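Local coordinates for PilY2 protein (Pseudomonas aeruginosa, PDB 3TDQ) that probably takes part in the assembly of type 4 fimbriae (pili), as a small beta-rich protein of the OB clan, at residues G50-Y55 / Y70-M75; V12-Q17 / D24-L29. One frame throughout, in Å; residues are numbered along the deposited sequence.

From the N terminus the chain first runs along strand 6-17, turns, and comes back as strand 22-25; contact 2 closes this hairpin and carries on into the tight turn that starts strand 28-31. Some twenty residues later strand 52-58 leaves and strand 65-71 returns, and contact 1 closes that second hairpin at its open end. The two loops follow one another, neither enclosing nor crossing the other. Strands 6-17 and 52-58 are neighbours in the five-stranded antiparallel sheet, so the contacts adjoin across the sheet: Gly-50 N and Ser-51 O probably hydrogen-bond to Val-13 O and N, and Tyr-55 packs on Ile-25.

Contact 1: G50-Y55 / Y70-M75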
loop_
_atom_site.group_PDB
_atom_site.type_symbol
_atom_site.label_atom_id
_atom_site.label_comp_id
_atom_site.label_asym_id
_atom_site.label_seq_id
_atom_site.Cartn_x
_atom_site.Cartn_y
_atom_site.Cartn_z
ATOM N N GLY A 50 -13.379 -1.054 -10.613
ATOM C CA GLY A 50 -13.158 -2.428 -10.180
ATOM C C GLY A 50 -11.929 -2.602 -9.303
ATOM O O GLY A 50 -11.785 -3.658 -8.684
ATOM N N SER A 51 -11.021 -1.588 -9.230
ATOM C CA SER A 51 -9.835 -1.700 -8.360
ATOM C C SER A 51 -10.262 -1.772 -6.905
ATOM O O SER A 51 -11.132 -1.003 -6.472
ATOM C CB SER A 51 -8.869 -0.526 -8.545
ATOM O OG SER A 51 -8.359 -0.433 -9.861
ATOM N N VAL A 52 -9.665 -2.705 -6.154
ATOM C CA VAL A 52 -9.939 -2.839 -4.729
ATOM C C VAL A 52 -8.805 -2.066 -4.066
ATOM O O VAL A 52 -7.644 -2.328 -4.378
ATOM C CB VAL A 52 -10.056 -4.321 -4.285
ATOM C CG1 VAL A 52 -10.059 -4.441 -2.762
ATOM C CG2 VAL A 52 -11.289 -4.982 -4.895
ATOM N N VAL A 53 -9.127 -1.074 -3.221
ATOM C CA VAL A 53 -8.075 -0.177 -2.696
ATOM C C VAL A 53 -8.095 0.061 -1.197
ATOM O O VAL A 53 -9.136 -0.022 -0.566
ATOM C CB VAL A 53 -8.172 1.204 -3.404
ATOM C CG1 VAL A 53 -7.699 1.125 -4.862
ATOM C CG2 VAL A 53 -9.595 1.810 -3.294
ATOM N N SER A 54 -6.909 0.373 -0.646
ATOM C CA SER A 54 -6.664 0.872 0.709
ATOM C C SER A 54 -6.103 2.253 0.484
ATOM O O SER A 54 -5.290 2.420 -0.439
ATOM C CB SER A 54 -5.699 -0.015 1.487
ATOM O OG SER A 54 -6.334 -1.240 1.798
ATOM N N TYR A 55 -6.567 3.267 1.234
ATOM C CA TYR A 55 -6.087 4.626 0.960
ATOM C C TYR A 55 -6.057 5.471 2.218
ATOM O O TYR A 55 -6.761 5.185 3.188
ATOM C CB TYR A 55 -6.960 5.317 -0.130
ATOM C CG TYR A 55 -8.440 5.253 0.175
ATOM C CD1 TYR A 55 -9.059 6.240 0.936
ATOM C CD2 TYR A 55 -9.204 4.150 -0.207
ATOM C CE1 TYR A 55 -10.406 6.151 1.282
ATOM C CE2 TYR A 55 -10.548 4.038 0.155
ATOM C CZ TYR A 55 -11.144 5.043 0.895
ATOM O OH TYR A 55 -12.469 4.949 1.242
ATOM N N TYR A 70 -3.195 2.123 -2.369
ATOM C CA TYR A 70 -2.667 0.818 -2.720
ATOM C C TYR A 70 -3.752 -0.032 -3.383
ATOM O O TYR A 70 -4.850 -0.152 -2.852
ATOM C CB TYR A 70 -2.115 0.124 -1.457
ATOM C CG TYR A 70 -1.669 -1.312 -1.658
ATOM C CD1 TYR A 70 -0.362 -1.611 -2.048
ATOM C CD2 TYR A 70 -2.525 -2.376 -1.375
ATOM C CE1 TYR A 70 0.064 -2.935 -2.201
ATOM C CE2 TYR A 70 -2.108 -3.701 -1.518
ATOM C CZ TYR A 70 -0.815 -3.977 -1.937
ATOM O OH TYR A 70 -0.428 -5.291 -2.108
ATOM N N ILE A 71 -3.423 -0.643 -4.525
ATOM C CA ILE A 71 -4.354 -1.527 -5.234
ATOM C C ILE A 71 -4.095 -2.954 -4.765
ATOM O O ILE A 71 -2.972 -3.441 -4.875
ATOM C CB ILE A 71 -4.225 -1.367 -6.776
ATOM C CG1 ILE A 71 -4.534 0.104 -7.226
ATOM C CG2 ILE A 71 -5.128 -2.384 -7.513
ATOM C CD1 ILE A 71 -3.917 0.514 -8.629
ATOM N N HIS A 72 -5.126 -3.606 -4.222
ATOM C CA HIS A 72 -5.076 -5.000 -3.783
ATOM C C HIS A 72 -5.026 -5.900 -5.010
ATOM O O HIS A 72 -5.844 -5.748 -5.929
ATOM C CB HIS A 72 -6.278 -5.328 -2.893
ATOM C CG HIS A 72 -6.224 -4.622 -1.581
ATOM N ND1 HIS A 72 -5.645 -5.207 -0.474
ATOM C CD2 HIS A 72 -6.573 -3.355 -1.270
ATOM C CE1 HIS A 72 -5.709 -4.297 0.493
ATOM N NE2 HIS A 72 -6.276 -3.174 0.062
ATOM N N LYS A 73 -4.064 -6.835 -5.024
ATOM C CA LYS A 73 -3.881 -7.747 -6.160
ATOM C C LYS A 73 -4.599 -9.060 -5.907
ATOM O O LYS A 73 -3.968 -10.078 -5.634
ATOM C CB LYS A 73 -2.385 -7.976 -6.455
ATOM C CG LYS A 73 -1.794 -6.813 -7.238
ATOM C CD LYS A 73 -1.034 -5.983 -6.310
ATOM C CE LYS A 73 -0.713 -4.586 -6.749
ATOM N NZ LYS A 73 -0.275 -3.836 -5.515
ATOM N N GLN A 74 -5.920 -9.014 -5.966
ATOM C CA GLN A 74 -6.816 -10.155 -5.698
ATOM C C GLN A 74 -6.603 -11.317 -6.672
ATOM O O GLN A 74 -6.861 -12.462 -6.304
ATOM C CB GLN A 74 -8.285 -9.715 -5.738
ATOM C CG GLN A 74 -8.675 -8.828 -4.541
ATOM C CD GLN A 74 -10.144 -8.550 -4.502
ATOM O OE1 GLN A 74 -10.855 -8.657 -5.515
ATOM N NE2 GLN A 74 -10.632 -8.176 -3.331
HETATM N N MSE A 75 -6.078 -11.027 -7.870
HETATM C CA MSE A 75 -5.798 -12.032 -8.901
HETATM C C MSE A 75 -4.426 -12.693 -8.730
HETATM O O MSE A 75 -4.160 -13.715 -9.374
HETATM C CB MSE A 75 -5.935 -11.422 -10.287
HETATM C CG MSE A 75 -7.381 -11.025 -10.593
HETATM SE SE MSE A 75 -7.651 -10.486 -12.445
HETATM C CE MSE A 75 -6.579 -8.844 -12.462
HETATM O O HOH W 1 -7.865 -4.609 -7.290
#
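With chi1 of -70° at Ser-54 and -68° at His-72, the hydroxyl and the imidazole each lie beside their own backbone N, and Ser-54 OG meets His-72 NE2 at 2.6 Å. The hydroxyl comes in at the ring edge, in the imidazole plane, and either atom could be the donor. Val-52 O lies at the same ring's edge, 3.4 Å from His-72 CD2, while Tyr-70 lays CD2 over the centre of one face; together these contacts limit how the imidazole can turn. Val-52 O also accepts the backbone N of His-72 at 2.8 Å.

The segments are the open end of the antiparallel hairpin formed by strands 52-58 and 65-71, at one edge of this chain's five-stranded sheet in an OB-clan protein. Ser-54 and Tyr-70 form a hydrogen-bonded pair, Tyr-70 N reaching Ser-54 O at 2.9 Å and Ser-54 N returning to Tyr-70 O. Val-53 and Ile-71 form the neighbouring non-hydrogen-bonded pair, their side chains on the opposite face from Ser-54 and meeting through Val-53 CG1 and Ile-71 CG1 at 4.1 Å. Past the pairing, Gln-74 brings its amide against Val-52, NE2 standing 3.6 Å from CG2, with the side chains crossing at about a right angle. A water bridges Val-52 N and His-72 O, accepting from the first and donating to the second. The hydroxyl of Tyr-70 hydrogen-bonds to Glu-8 of the second subunit, and Lys-73, which also donates to Ile-71 O, forms a salt bridge with Asp-68 of that subunit.

Contact 2: V12-Q17 / D24-L29; sequences VVFEVQ and DIDHRL
Phe-14 and His-27 meet obliquely, their planes at 44° and their centroids 4.3 Å apart. The imidazole brings CE1 over one face of the phenyl ring, offset toward the rim and 3.6 Å from Phe-14 CE2. Asp-26 lies beside the same ring: its backbone N is 3.6 Å from Phe-14 CD1, and its carboxylate oxygen OD1 is near the ring plane at the edge.

That carboxylate also bonds across the contact. Val-12 N donates to Asp-26 OD1 at 3.1 Å, meeting the oxygen from above the carboxylate plane, 43° out of it. Asp-26 N answers with a bond to Val-12 O, so one residue grips both the amide and the carbonyl of Val-12. The carboxylate of Asp-24, its CG anti to the backbone N (chi1 165°), lies against Phe-14 CB, with OD1 3.7 Å away. Asp-24 OD1 also takes a weak bond from His-27 N. On the opposite face of the sheet the buried Val-13 and Ile-25 cross at a slant, CG2 to CG1 at 4.1 Å, and both side chains reach Val-53 of the next strand.

Phe-14 N donates to Asp-24 O at 2.8 Å, and Asp-24 N to Glu-15 O. Phe-14 and Glu-15 therefore both face the single residue Asp-24, and the register slips by one after the Val-13 and Ile-25 pair. Ile-25 and Arg-28 then bond N to O in both directions around Asp-26 and His-27. The result is a classic beta bulge in the hairpin of strands 6-17 and 22-25, followed by a type I' turn into strand 28-31.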
loop_
_atom_site.group_PDB
_atom_site.type_symbol
_atom_site.label_atom_id
_atom_site.label_comp_id
_atom_site.label_asym_id
_atom_site.label_seq_id
_atom_site.Cartn_x
_atom_site.Cartn_y
_atom_site.Cartn_z
ATOM N N VAL A 12 -13.860 -0.117 -3.074
ATOM C CA VAL A 12 -13.814 -0.461 -4.493
ATOM C C VAL A 12 -13.961 0.822 -5.304
ATOM O O VAL A 12 -14.870 1.607 -5.040
ATOM C CB VAL A 12 -14.917 -1.511 -4.869
ATOM C CG1 VAL A 12 -14.866 -1.872 -6.354
ATOM C CG2 VAL A 12 -14.818 -2.782 -4.005
ATOM N N VAL A 13 -13.090 1.020 -6.302
ATOM C CA VAL A 13 -13.182 2.165 -7.212
ATOM C C VAL A 13 -14.347 1.899 -8.188
ATOM O O VAL A 13 -14.407 0.833 -8.798
ATOM C CB VAL A 13 -11.837 2.425 -7.975
ATOM C CG1 VAL A 13 -11.977 3.568 -8.980
ATOM C CG2 VAL A 13 -10.680 2.703 -7.008
ATOM N N PHE A 14 -15.262 2.854 -8.337
ATOM C CA PHE A 14 -16.374 2.724 -9.281
ATOM C C PHE A 14 -16.119 3.558 -10.543
ATOM O O PHE A 14 -16.516 3.154 -11.633
ATOM C CB PHE A 14 -17.701 3.130 -8.624
ATOM C CG PHE A 14 -18.272 2.018 -7.767
ATOM C CD1 PHE A 14 -17.749 1.749 -6.505
ATOM C CD2 PHE A 14 -19.335 1.243 -8.221
ATOM C CE1 PHE A 14 -18.263 0.708 -5.723
ATOM C CE2 PHE A 14 -19.858 0.215 -7.431
ATOM C CZ PHE A 14 -19.309 -0.049 -6.192
ATOM N N GLU A 15 -15.404 4.669 -10.408
ATOM C CA GLU A 15 -15.064 5.564 -11.517
ATOM C C GLU A 15 -13.863 6.403 -11.181
ATOM O O GLU A 15 -13.559 6.631 -10.008
ATOM C CB GLU A 15 -16.242 6.522 -11.868
ATOM C CG GLU A 15 -17.262 5.991 -12.862
ATOM C CD GLU A 15 -16.750 5.305 -14.122
ATOM O OE1 GLU A 15 -15.725 5.750 -14.695
ATOM O OE2 GLU A 15 -17.385 4.304 -14.529
ATOM N N VAL A 16 -13.195 6.890 -12.232
ATOM C CA VAL A 16 -12.044 7.774 -12.169
ATOM C C VAL A 16 -12.273 8.885 -13.186
ATOM O O VAL A 16 -12.582 8.600 -14.356
ATOM C CB VAL A 16 -10.693 7.059 -12.433
ATOM C CG1 VAL A 16 -9.517 7.992 -12.130
ATOM C CG2 VAL A 16 -10.573 5.766 -11.637
ATOM N N GLN A 17 -12.116 10.136 -12.750
ATOM C CA GLN A 17 -12.231 11.286 -13.643
ATOM C C GLN A 17 -10.871 11.966 -13.659
ATOM O O GLN A 17 -10.598 12.815 -12.812
ATOM C CB GLN A 17 -13.357 12.222 -13.169
ATOM C CG GLN A 17 -14.015 12.917 -14.321
ATOM C CD GLN A 17 -15.476 13.154 -14.069
ATOM O OE1 GLN A 17 -15.840 14.099 -13.371
ATOM N NE2 GLN A 17 -16.333 12.428 -14.762
ATOM N N ASP A 24 -13.872 8.008 -7.508
ATOM C CA ASP A 24 -15.113 7.580 -6.871
ATOM C C ASP A 24 -14.861 6.190 -6.271
ATOM O O ASP A 24 -14.618 5.218 -7.001
ATOM C CB ASP A 24 -16.240 7.594 -7.922
ATOM C CG ASP A 24 -17.536 6.880 -7.621
ATOM O OD1 ASP A 24 -17.632 6.227 -6.549
ATOM O OD2 ASP A 24 -18.437 6.930 -8.475
ATOM N N ILE A 25 -14.914 6.115 -4.942
ATOM C CA ILE A 25 -14.724 4.889 -4.157
ATOM C C ILE A 25 -15.989 4.672 -3.335
ATOM O O ILE A 25 -16.322 5.523 -2.499
ATOM C CB ILE A 25 -13.442 4.962 -3.253
ATOM C CG1 ILE A 25 -12.167 5.208 -4.104
ATOM C CG2 ILE A 25 -13.288 3.684 -2.395
ATOM C CD1 ILE A 25 -10.948 5.631 -3.282
ATOM N N ASP A 26 -16.710 3.548 -3.587
ATOM C CA ASP A 26 -17.965 3.208 -2.877
ATOM C C ASP A 26 -18.965 4.394 -2.908
ATOM O O ASP A 26 -19.660 4.645 -1.921
ATOM C CB ASP A 26 -17.702 2.768 -1.415
ATOM C CG ASP A 26 -16.808 1.533 -1.222
ATOM O OD1 ASP A 26 -16.647 0.755 -2.186
ATOM O OD2 ASP A 26 -16.300 1.338 -0.093
ATOM N N HIS A 27 -19.028 5.113 -4.053
ATOM C CA HIS A 27 -19.959 6.228 -4.319
ATOM C C HIS A 27 -19.647 7.495 -3.518
ATOM O O HIS A 27 -20.480 8.399 -3.484
ATOM C CB HIS A 27 -21.437 5.801 -4.136
ATOM C CG HIS A 27 -21.709 4.441 -4.695
ATOM N ND1 HIS A 27 -21.613 4.188 -6.056
ATOM C CD2 HIS A 27 -21.977 3.281 -4.050
ATOM C CE1 HIS A 27 -21.856 2.893 -6.197
ATOM N NE2 HIS A 27 -22.089 2.309 -5.014
ATOM N N ARG A 28 -18.455 7.578 -2.905
ATOM C CA ARG A 28 -17.941 8.803 -2.266
ATOM C C ARG A 28 -16.862 9.370 -3.189
ATOM O O ARG A 28 -16.235 8.597 -3.917
ATOM C CB ARG A 28 -17.380 8.546 -0.855
ATOM C CG ARG A 28 -18.440 8.394 0.242
ATOM C CD ARG A 28 -19.039 7.008 0.281
ATOM N NE ARG A 28 -20.057 6.880 1.325
ATOM C CZ ARG A 28 -20.852 5.828 1.472
ATOM N NH1 ARG A 28 -20.778 4.806 0.625
ATOM N NH2 ARG A 28 -21.748 5.800 2.448
ATOM N N LEU A 29 -16.631 10.683 -3.171
ATOM C CA LEU A 29 -15.609 11.295 -4.040
ATOM C C LEU A 29 -14.440 11.826 -3.251
ATOM O O LEU A 29 -14.602 12.374 -2.153
ATOM C CB LEU A 29 -16.198 12.447 -4.871
ATOM C CG LEU A 29 -17.222 12.049 -5.940
ATOM C CD1 LEU A 29 -17.843 13.256 -6.521
ATOM C CD2 LEU A 29 -16.563 11.253 -7.077
#